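Local coordinates for protein subclass B1 metallo-beta-lactamase (PDB 6T5L) that probably hydrolyses beta-lactam antibiotics, carbapenems among them, at an active site holding two zinc ions, at residues I78-V81 against T82-K86; P94-H98 against D99-G103; T106-N110 against H111-T115; E205-K208 against L209-N213. One frame throughout, in Å; residues are numbered along the deposited sequence.

Interaction 1: residues I78-V81 against T82-K86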
# COMPACT_ATOMS: atom_id res chain seq x y z
N ILE A 78 12.21 -7.46 -3.71
CA ILE A 78 12.83 -8.24 -2.62
C ILE A 78 14.35 -8.27 -2.78
O ILE A 78 15.10 -8.00 -1.83
CB ILE A 78 12.24 -9.65 -2.59
CG1 ILE A 78 10.75 -9.57 -2.19
CG2 ILE A 78 13.05 -10.55 -1.64
CD1 ILE A 78 9.90 -10.83 -2.49
N ASN A 79 14.83 -8.54 -3.99
CA ASN A 79 16.27 -8.54 -4.25
C ASN A 79 16.85 -7.15 -4.03
O ASN A 79 17.94 -7.00 -3.48
CB ASN A 79 16.54 -9.05 -5.67
CG ASN A 79 16.45 -10.61 -5.78
OD1 ASN A 79 16.51 -11.33 -4.78
ND2 ASN A 79 16.29 -11.09 -6.99
N PHE A 80 16.12 -6.09 -4.42
CA PHE A 80 16.63 -4.76 -4.11
C PHE A 80 16.77 -4.54 -2.60
O PHE A 80 17.76 -3.96 -2.12
CB PHE A 80 15.72 -3.69 -4.69
CG PHE A 80 15.98 -2.29 -4.17
CD1 PHE A 80 16.94 -1.49 -4.74
CD2 PHE A 80 15.25 -1.79 -3.12
CE1 PHE A 80 17.17 -0.18 -4.28
CE2 PHE A 80 15.46 -0.48 -2.64
CZ PHE A 80 16.42 0.32 -3.22
N VAL A 81 15.78 -4.96 -1.84
CA VAL A 81 15.88 -4.75 -0.40
C VAL A 81 17.08 -5.51 0.15
O VAL A 81 17.88 -4.97 0.92
CB VAL A 81 14.58 -5.16 0.31
CG1 VAL A 81 14.80 -5.14 1.82
CG2 VAL A 81 13.43 -4.22 -0.11
N THR A 82 17.26 -6.77 -0.29
CA THR A 82 18.31 -7.61 0.27
C THR A 82 19.67 -7.07 -0.11
O THR A 82 20.53 -6.87 0.76
CB THR A 82 18.15 -9.03 -0.22
OG1 THR A 82 16.93 -9.54 0.29
CG2 THR A 82 19.35 -9.95 0.20
N ASN A 83 19.89 -6.84 -1.40
CA ASN A 83 21.22 -6.52 -1.87
C ASN A 83 21.57 -5.05 -1.86
O ASN A 83 22.76 -4.73 -1.82
CB ASN A 83 21.40 -7.01 -3.30
CG ASN A 83 21.19 -8.52 -3.41
OD1 ASN A 83 21.63 -9.27 -2.56
ND2 ASN A 83 20.48 -8.93 -4.43
N THR A 84 20.60 -4.15 -1.93
CA THR A 84 20.92 -2.73 -1.95
C THR A 84 20.59 -2.03 -0.63
O THR A 84 21.42 -1.25 -0.16
CB THR A 84 20.21 -2.06 -3.13
OG1 THR A 84 20.57 -2.73 -4.36
CG2 THR A 84 20.62 -0.56 -3.21
N LEU A 85 19.47 -2.29 0.03
CA LEU A 85 19.28 -1.77 1.39
C LEU A 85 19.89 -2.67 2.46
O LEU A 85 19.85 -2.31 3.66
CB LEU A 85 17.80 -1.58 1.69
CG LEU A 85 17.02 -0.76 0.64
CD1 LEU A 85 15.53 -0.62 1.11
CD2 LEU A 85 17.62 0.65 0.38
N LYS A 86 20.49 -3.80 2.05
CA LYS A 86 21.03 -4.82 2.95
C LYS A 86 20.06 -5.09 4.09
O LYS A 86 20.42 -5.06 5.26
CB LYS A 86 22.40 -4.43 3.54
CG LYS A 86 23.33 -3.87 2.58
CD LYS A 86 23.79 -4.95 1.67
CE LYS A 86 24.86 -4.41 0.74
NZ LYS A 86 25.56 -5.44 0.01
O HOH W 1 17.01 -11.52 -1.81
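Phe-80 and Val-81 meet Thr-84 and Leu-85 in a local contact across the fraying last turn of helix 71-83, the helix of the beta-alpha-beta crossover that carries the chain from strand 61-65 to the parallel strand 88-93. The Phe-80 side chain does most of the apolar work. With CG anti to the backbone N (chi1 167°), its ring is carried along the helix toward the later residues, where two of them touch it obliquely, both from the same side of the ring plane. Thr-84 meets the CE1 side of the rim, its methyl CG2 3.6 Å from Phe-80 CE1; Leu-85 meets the CE2 side, where its CG comes to 3.6 Å from Phe-80 CE2 and its CD2 to 3.8 Å from Phe-80 CZ. Tyr-20 adds a further aromatic partner to the same ring. Val-81 takes a looser part, its CG2 4.3 Å from Leu-85 CD1.

Behind the ring the backbone changes its pattern. Asn-83 N still bonds to Asn-79 O in regular helical fashion at 2.9 Å, but Phe-80 O accepts from both Thr-84 N (2.9 Å) and Leu-85 N (3.2 Å), and Lys-86 then leaves helical geometry with positive phi. On the polar face a water joins Asn-79 OD1 to Thr-82 OG1, linking side chains three residues apart.

The shared Phe-80 O thus marks the step from i+4 to i+5 bonding as the helix ends, while the buried ring, covered by two more exposed residues, keeps the unwinding turn packed.

Interaction 2: residues P94-H98 against D99-G103; sequences PTHFH and DDCIG. With ZN (zinc ion), chain C; ZN (zinc ion), chain D.
The Cys-101 sulfur lies over one face of the His-96 ring, a sulfur-aromatic contact, where the loop after strand 88-93 runs into helix 99-102. His-96 starts from a CB directed away from the helix, and a chi1 of 63°, setting CG between the backbone N and the carbonyl carbon, brings the ring back beneath the cysteine. CG lies 3.7 Å from Cys-101 SG; ND1 and CE1 come closer and CD2 stays farthest, so the sulfur sits toward the rim, 23° off the ring normal and 3.4 Å from the His-96 centroid. At the tip, NE2 binds a zinc ion at 2.0 Å. The same zinc takes His-98 through ND1, also at 2.0 Å, while His-98 NE2 is held by Asp-194; His-161 completes the protein ligands.

Backbone bonds fix the turn. His-98, at the N-cap, offers its O to Cys-101 N (2.9 Å) and Ile-102 N (3.3 Å), and Ile-102 CG2 packs on Pro-94 CB at 3.5 Å. Asp-100 OD2 reaches the second zinc at 2.2 Å, with Cys-180 and His-221. The spacing His-96, His-98, Asp-100 is the HxHxD motif of the metallo-beta-lactamase fold, and the three-histidine and Asp-Cys-His zinc sites are those of subclass B1.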
# COMPACT_ATOMS: atom_id res chain seq x y z
N PRO A 94 -0.90 -6.23 2.62
CA PRO A 94 -1.75 -5.84 1.49
C PRO A 94 -2.91 -4.98 1.98
O PRO A 94 -3.61 -5.37 2.92
CB PRO A 94 -2.24 -7.18 0.92
CG PRO A 94 -1.79 -8.26 1.87
CD PRO A 94 -1.15 -7.60 3.08
N THR A 95 -3.15 -3.84 1.34
CA THR A 95 -4.07 -2.84 1.90
C THR A 95 -5.51 -3.09 1.47
O THR A 95 -6.41 -2.49 2.08
CB THR A 95 -3.66 -1.39 1.54
OG1 THR A 95 -3.67 -1.21 0.11
CG2 THR A 95 -2.30 -1.08 2.13
N HIS A 96 -5.73 -3.91 0.42
CA HIS A 96 -7.03 -4.52 0.09
C HIS A 96 -6.81 -5.73 -0.84
O HIS A 96 -5.68 -6.15 -1.12
CB HIS A 96 -8.07 -3.50 -0.49
CG HIS A 96 -7.70 -2.86 -1.81
ND1 HIS A 96 -6.78 -1.85 -1.89
CD2 HIS A 96 -8.26 -2.96 -3.05
CE1 HIS A 96 -6.72 -1.42 -3.15
NE2 HIS A 96 -7.58 -2.10 -3.88
N PHE A 97 -7.91 -6.31 -1.30
CA PHE A 97 -7.86 -7.64 -1.92
C PHE A 97 -7.61 -7.61 -3.43
O PHE A 97 -7.51 -8.66 -4.04
CB PHE A 97 -9.17 -8.40 -1.62
CG PHE A 97 -10.35 -7.89 -2.39
CD1 PHE A 97 -11.06 -6.77 -1.97
CD2 PHE A 97 -10.78 -8.56 -3.52
CE1 PHE A 97 -12.19 -6.31 -2.72
CE2 PHE A 97 -11.90 -8.12 -4.25
CZ PHE A 97 -12.59 -7.00 -3.87
N HIS A 98 -7.46 -6.44 -4.05
CA HIS A 98 -7.25 -6.43 -5.49
C HIS A 98 -5.81 -6.80 -5.85
O HIS A 98 -4.93 -6.85 -4.99
CB HIS A 98 -7.53 -5.04 -6.06
CG HIS A 98 -8.98 -4.74 -6.12
ND1 HIS A 98 -9.47 -3.45 -6.10
CD2 HIS A 98 -10.04 -5.56 -6.22
CE1 HIS A 98 -10.79 -3.50 -6.18
NE2 HIS A 98 -11.16 -4.77 -6.28
N ASP A 99 -5.55 -6.95 -7.15
CA ASP A 99 -4.26 -7.47 -7.59
C ASP A 99 -3.15 -6.43 -7.54
O ASP A 99 -1.97 -6.83 -7.51
CB ASP A 99 -4.34 -8.04 -9.02
CG ASP A 99 -4.83 -9.51 -9.06
OD1 ASP A 99 -4.89 -10.17 -8.00
OD2 ASP A 99 -5.12 -10.01 -10.16
N ASP A 100 -3.46 -5.12 -7.50
CA ASP A 100 -2.40 -4.15 -7.18
C ASP A 100 -2.10 -4.11 -5.68
O ASP A 100 -1.42 -3.16 -5.20
CB ASP A 100 -2.71 -2.72 -7.73
CG ASP A 100 -4.12 -2.17 -7.41
OD1 ASP A 100 -5.14 -2.89 -7.53
OD2 ASP A 100 -4.26 -0.94 -7.21
N CYS A 101 -2.52 -5.16 -4.95
CA CYS A 101 -2.09 -5.27 -3.56
C CYS A 101 -1.49 -6.64 -3.27
O CYS A 101 -0.60 -6.72 -2.42
CB CYS A 101 -3.26 -4.98 -2.59
SG CYS A 101 -4.30 -3.55 -3.07
N ILE A 102 -1.95 -7.72 -3.96
CA ILE A 102 -1.49 -9.07 -3.67
C ILE A 102 -0.98 -9.79 -4.91
O ILE A 102 -0.76 -11.02 -4.90
CB ILE A 102 -2.61 -9.91 -3.03
CG1 ILE A 102 -3.83 -9.96 -3.95
CG2 ILE A 102 -3.01 -9.37 -1.71
CD1 ILE A 102 -4.59 -11.18 -3.83
N GLY A 103 -0.76 -9.05 -6.00
CA GLY A 103 -0.41 -9.68 -7.27
C GLY A 103 0.87 -10.50 -7.19
O GLY A 103 0.97 -11.52 -7.85
ZN ZN C . -8.46 -1.78 -5.69
ZN ZN D . -5.89 0.59 -7.03
O HOH W 2 -7.41 -1.50 -6.34
O HOH W 3 -7.54 2.10 -7.63

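Interaction 3: residues T106-N110 against H111-T115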
# COMPACT_ATOMS: atom_id res chain seq x y z
N THR A 106 2.78 -14.72 -4.11
CA THR A 106 3.54 -15.99 -4.14
C THR A 106 5.03 -15.74 -3.94
O THR A 106 5.74 -16.51 -3.27
CB THR A 106 3.31 -16.71 -5.47
OG1 THR A 106 1.91 -17.10 -5.63
CG2 THR A 106 4.19 -17.99 -5.56
N GLU A 107 5.55 -14.67 -4.53
CA GLU A 107 6.98 -14.45 -4.46
C GLU A 107 7.39 -14.07 -3.04
O GLU A 107 8.43 -14.51 -2.54
CB GLU A 107 7.35 -13.41 -5.50
CG GLU A 107 8.76 -13.28 -5.75
CD GLU A 107 9.38 -14.54 -6.35
OE1 GLU A 107 8.99 -14.99 -7.41
OE2 GLU A 107 10.25 -15.07 -5.67
N PHE A 108 6.54 -13.30 -2.36
CA PHE A 108 6.79 -12.95 -0.96
C PHE A 108 6.68 -14.18 -0.08
O PHE A 108 7.53 -14.42 0.81
CB PHE A 108 5.79 -11.88 -0.47
CG PHE A 108 6.16 -10.48 -0.87
CD1 PHE A 108 5.94 -10.06 -2.16
CD2 PHE A 108 6.71 -9.55 0.06
CE1 PHE A 108 6.30 -8.77 -2.56
CE2 PHE A 108 7.08 -8.24 -0.38
CZ PHE A 108 6.87 -7.86 -1.64
N GLU A 109 5.66 -14.99 -0.31
CA GLU A 109 5.50 -16.19 0.51
C GLU A 109 6.70 -17.15 0.33
O GLU A 109 7.14 -17.80 1.30
CB GLU A 109 4.18 -16.88 0.18
CG GLU A 109 2.95 -16.06 0.53
CD GLU A 109 1.65 -16.84 0.35
OE1 GLU A 109 1.46 -17.38 -0.75
OE2 GLU A 109 0.81 -16.90 1.28
N ASN A 110 7.28 -17.18 -0.87
CA ASN A 110 8.41 -18.05 -1.14
C ASN A 110 9.69 -17.56 -0.51
O ASN A 110 10.62 -18.36 -0.35
CB ASN A 110 8.63 -18.20 -2.62
CG ASN A 110 7.62 -19.16 -3.26
OD1 ASN A 110 6.79 -19.75 -2.57
ND2 ASN A 110 7.63 -19.24 -4.58
N HIS A 111 9.75 -16.30 -0.12
CA HIS A 111 10.84 -15.84 0.71
C HIS A 111 10.47 -15.87 2.20
O HIS A 111 11.16 -15.25 3.00
CB HIS A 111 11.28 -14.43 0.29
CG HIS A 111 11.94 -14.39 -1.06
ND1 HIS A 111 11.24 -14.57 -2.23
CD2 HIS A 111 13.24 -14.21 -1.42
CE1 HIS A 111 12.08 -14.54 -3.25
NE2 HIS A 111 13.30 -14.31 -2.79
N ASN A 112 9.39 -16.56 2.57
CA ASN A 112 8.91 -16.59 3.94
C ASN A 112 8.83 -15.21 4.60
O ASN A 112 9.22 -15.02 5.75
CB ASN A 112 9.77 -17.53 4.74
CG ASN A 112 9.88 -18.89 4.07
OD1 ASN A 112 8.89 -19.56 3.97
ND2 ASN A 112 11.07 -19.27 3.59
N ILE A 113 8.25 -14.24 3.88
CA ILE A 113 7.88 -12.95 4.44
C ILE A 113 6.49 -13.05 5.05
O ILE A 113 5.52 -13.34 4.35
CB ILE A 113 7.92 -11.85 3.38
CG1 ILE A 113 9.37 -11.68 2.86
CG2 ILE A 113 7.44 -10.52 3.95
CD1 ILE A 113 9.44 -11.01 1.49
N GLN A 114 6.39 -12.86 6.35
CA GLN A 114 5.10 -12.91 7.02
C GLN A 114 4.12 -11.89 6.41
O GLN A 114 4.43 -10.71 6.25
CB GLN A 114 5.25 -12.62 8.50
CG GLN A 114 3.97 -12.79 9.28
CD GLN A 114 3.40 -14.21 9.15
OE1 GLN A 114 4.08 -15.18 9.48
NE2 GLN A 114 2.16 -14.32 8.70
N THR A 115 2.93 -12.38 6.07
CA THR A 115 1.81 -11.56 5.65
C THR A 115 0.97 -11.14 6.84
O THR A 115 0.62 -11.98 7.69
CB THR A 115 0.94 -12.34 4.66
OG1 THR A 115 1.77 -12.68 3.55
CG2 THR A 115 -0.22 -11.53 4.16
O HOH W 4 0.66 -15.63 3.43
O HOH W 5 7.12 -20.17 2.09
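His-111, Asn-112 and Ile-113 fold back on residues 107-109 in a Schellman motif that closes helix 105-110 and leads the chain toward strand 116-118. The first of them, His-111, holds one acceptor twice. Its backbone N reaches Glu-107 O at 3.3 Å, and its ring ND1 reaches the same oxygen at 2.8 Å from the opposite face of the carbonyl plane; the second bond is nearly straight (166°), with the oxygen at the edge of the imidazole and close to its plane. This acceptor helps fix the rotation of the ring. Asn-112, the C-prime residue, bonds through its N to Glu-109 O at 2.9 Å. A water also bridges that carbonyl and Asn-112 OD1.

The positive phi of Asn-112 swings Ile-113 N back to make the wider bond of the motif, to Phe-108 O at 3.2 Å, while the isoleucine side chain enters the buried layer against strand 88-93, where both Ile-113 and Phe-108 have contacts. Thr-115, further along, gives its OG1 to a water that in turn donates to Glu-109 OE2, a carboxylate oxygen also held by Asn-134 N.

Two close approaches pair side chains across the cap. Glu-107, its CG anti to the backbone N (chi1 -168°) and its chain bent at chi2, brings OE2 to 3.1 Å from His-111 CE1, with carboxylate and imidazole planes 61° apart, and Ile-113 CD1 lies 3.4 Å from Phe-108 CD2.

Interaction 4: residues E205-K208 against L209-N213; sequences EKVK and LKYPN
Val-207 and Tyr-211, one helical turn apart, pack against each other at the C-terminal end of helix 200-210. The two side chains cross obliquely: Tyr-211 CD2 is 3.9 Å from Val-207 CG1 and 3.4 Å from Val-207 O, so that methyl and carbonyl both abut the same ring corner. With CG beside the backbone N (chi1 -59°), the ring also turns a face to its chain neighbour, and Lys-210 CB stands 4.1 Å above that plane, over the ring centre. Lys-210 CB thus covers one face of the tyrosine while Val-207 meets the rim at CD2.

The two lysines lead away from this cluster to separate acidic partners: Lys-208 NZ forms a salt bridge with Asp-231, and Lys-210 NZ one with Glu-155. Beneath them the helical ladder runs out. Leu-209 N bonds to Glu-205 O at 2.9 Å and Lys-210 N to Lys-206 O at 3.0 Å, whereas Tyr-211 N shifts to Lys-208 O at 3.3 Å and keeps a weak bond to Val-207 O. A water spans Lys-208 O and, weakly, Tyr-211 O.

Helix 200-210 crosses between the parallel strands 175-179 and 216-219. Val-207 faces Phe-230 of helix 228-237 and Phe-157 in a loop, while the Tyr-211 ring meets Tyr-169 of strand 167-170.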
# COMPACT_ATOMS: atom_id res chain seq x y z
N GLU A 205 -12.54 11.65 5.42
CA GLU A 205 -12.63 12.67 6.48
C GLU A 205 -12.03 12.14 7.79
O GLU A 205 -11.35 12.87 8.52
CB GLU A 205 -14.09 13.10 6.68
CG GLU A 205 -14.61 14.08 5.64
CD GLU A 205 -16.12 14.28 5.73
OE1 GLU A 205 -16.74 13.72 6.66
OE2 GLU A 205 -16.69 14.98 4.86
N LYS A 206 -12.26 10.86 8.08
CA LYS A 206 -11.71 10.24 9.28
C LYS A 206 -10.20 10.08 9.18
O LYS A 206 -9.46 10.34 10.16
CB LYS A 206 -12.39 8.88 9.51
CG LYS A 206 -13.83 8.94 9.93
CD LYS A 206 -14.45 7.50 9.93
CE LYS A 206 -15.98 7.52 9.95
NZ LYS A 206 -16.55 6.15 10.20
N VAL A 207 -9.70 9.64 8.02
CA VAL A 207 -8.26 9.58 7.80
C VAL A 207 -7.63 10.97 8.00
O VAL A 207 -6.55 11.11 8.58
CB VAL A 207 -7.96 9.03 6.39
CG1 VAL A 207 -6.49 9.16 6.12
CG2 VAL A 207 -8.53 7.57 6.23
N LYS A 208 -8.27 11.99 7.49
CA LYS A 208 -7.75 13.34 7.62
C LYS A 208 -7.71 13.77 9.08
O LYS A 208 -6.73 14.39 9.54
CB LYS A 208 -8.63 14.28 6.81
CG LYS A 208 -8.26 15.70 6.88
CD LYS A 208 -9.23 16.54 6.10
CE LYS A 208 -9.32 17.96 6.67
NZ LYS A 208 -8.91 18.91 5.62
N LEU A 209 -8.78 13.48 9.81
CA LEU A 209 -8.85 13.86 11.21
C LEU A 209 -7.75 13.17 12.00
O LEU A 209 -7.18 13.76 12.92
CB LEU A 209 -10.23 13.49 11.74
CG LEU A 209 -10.42 13.80 13.23
CD1 LEU A 209 -10.65 15.31 13.36
CD2 LEU A 209 -11.57 13.02 13.77
N LYS A 210 -7.43 11.92 11.65
CA LYS A 210 -6.44 11.15 12.39
C LYS A 210 -5.01 11.59 12.09
O LYS A 210 -4.14 11.45 12.95
CB LYS A 210 -6.61 9.66 12.06
CG LYS A 210 -6.00 8.72 13.08
CD LYS A 210 -7.05 8.10 13.93
CE LYS A 210 -6.46 7.06 14.89
NZ LYS A 210 -7.47 6.06 15.37
N TYR A 211 -4.76 12.18 10.92
CA TYR A 211 -3.39 12.50 10.49
C TYR A 211 -3.24 13.96 10.10
O TYR A 211 -2.80 14.27 8.98
CB TYR A 211 -3.01 11.57 9.34
CG TYR A 211 -3.07 10.10 9.72
CD1 TYR A 211 -2.42 9.63 10.86
CD2 TYR A 211 -3.75 9.20 8.96
CE1 TYR A 211 -2.45 8.31 11.21
CE2 TYR A 211 -3.78 7.86 9.30
CZ TYR A 211 -3.13 7.41 10.41
OH TYR A 211 -3.20 6.07 10.76
N PRO A 212 -3.57 14.90 11.00
CA PRO A 212 -3.44 16.32 10.65
C PRO A 212 -2.01 16.76 10.34
O PRO A 212 -1.83 17.77 9.65
CB PRO A 212 -3.98 17.04 11.91
CG PRO A 212 -3.70 16.04 13.05
CD PRO A 212 -3.94 14.69 12.41
N ASN A 213 -0.99 16.07 10.82
CA ASN A 213 0.39 16.51 10.60
C ASN A 213 1.08 15.75 9.47
O ASN A 213 2.31 15.83 9.34
CB ASN A 213 1.19 16.38 11.89
CG ASN A 213 0.64 17.27 12.99
OD1 ASN A 213 0.42 18.47 12.80
ND2 ASN A 213 0.37 16.66 14.13
O HOH W 6 -4.97 15.55 7.74

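Interactions 1, 3 and 4 are partly buried helix endings toward the outside of the fold, whereas interaction 2 is a buried helix beginning nearer its centre. The endings differ: only interaction 3 forms a Schellman cap, with a histidine ring joining in, while interaction 1 ends on one carbonyl taking two N-H groups and interaction 4 on one N-H divided between two carbonyls, one bond weak. Interactions 1 and 3 touch, since Ile-78 packs on His-111, Phe-108 and Ile-113, and both bear on strand 88-93, the strand leading into interaction 2. Interaction 4 lies across the chain's centre from the other three, beside the second sheet. Metal coordination dominates in interaction 2 alone; salt bridges mark the margins of interaction 4.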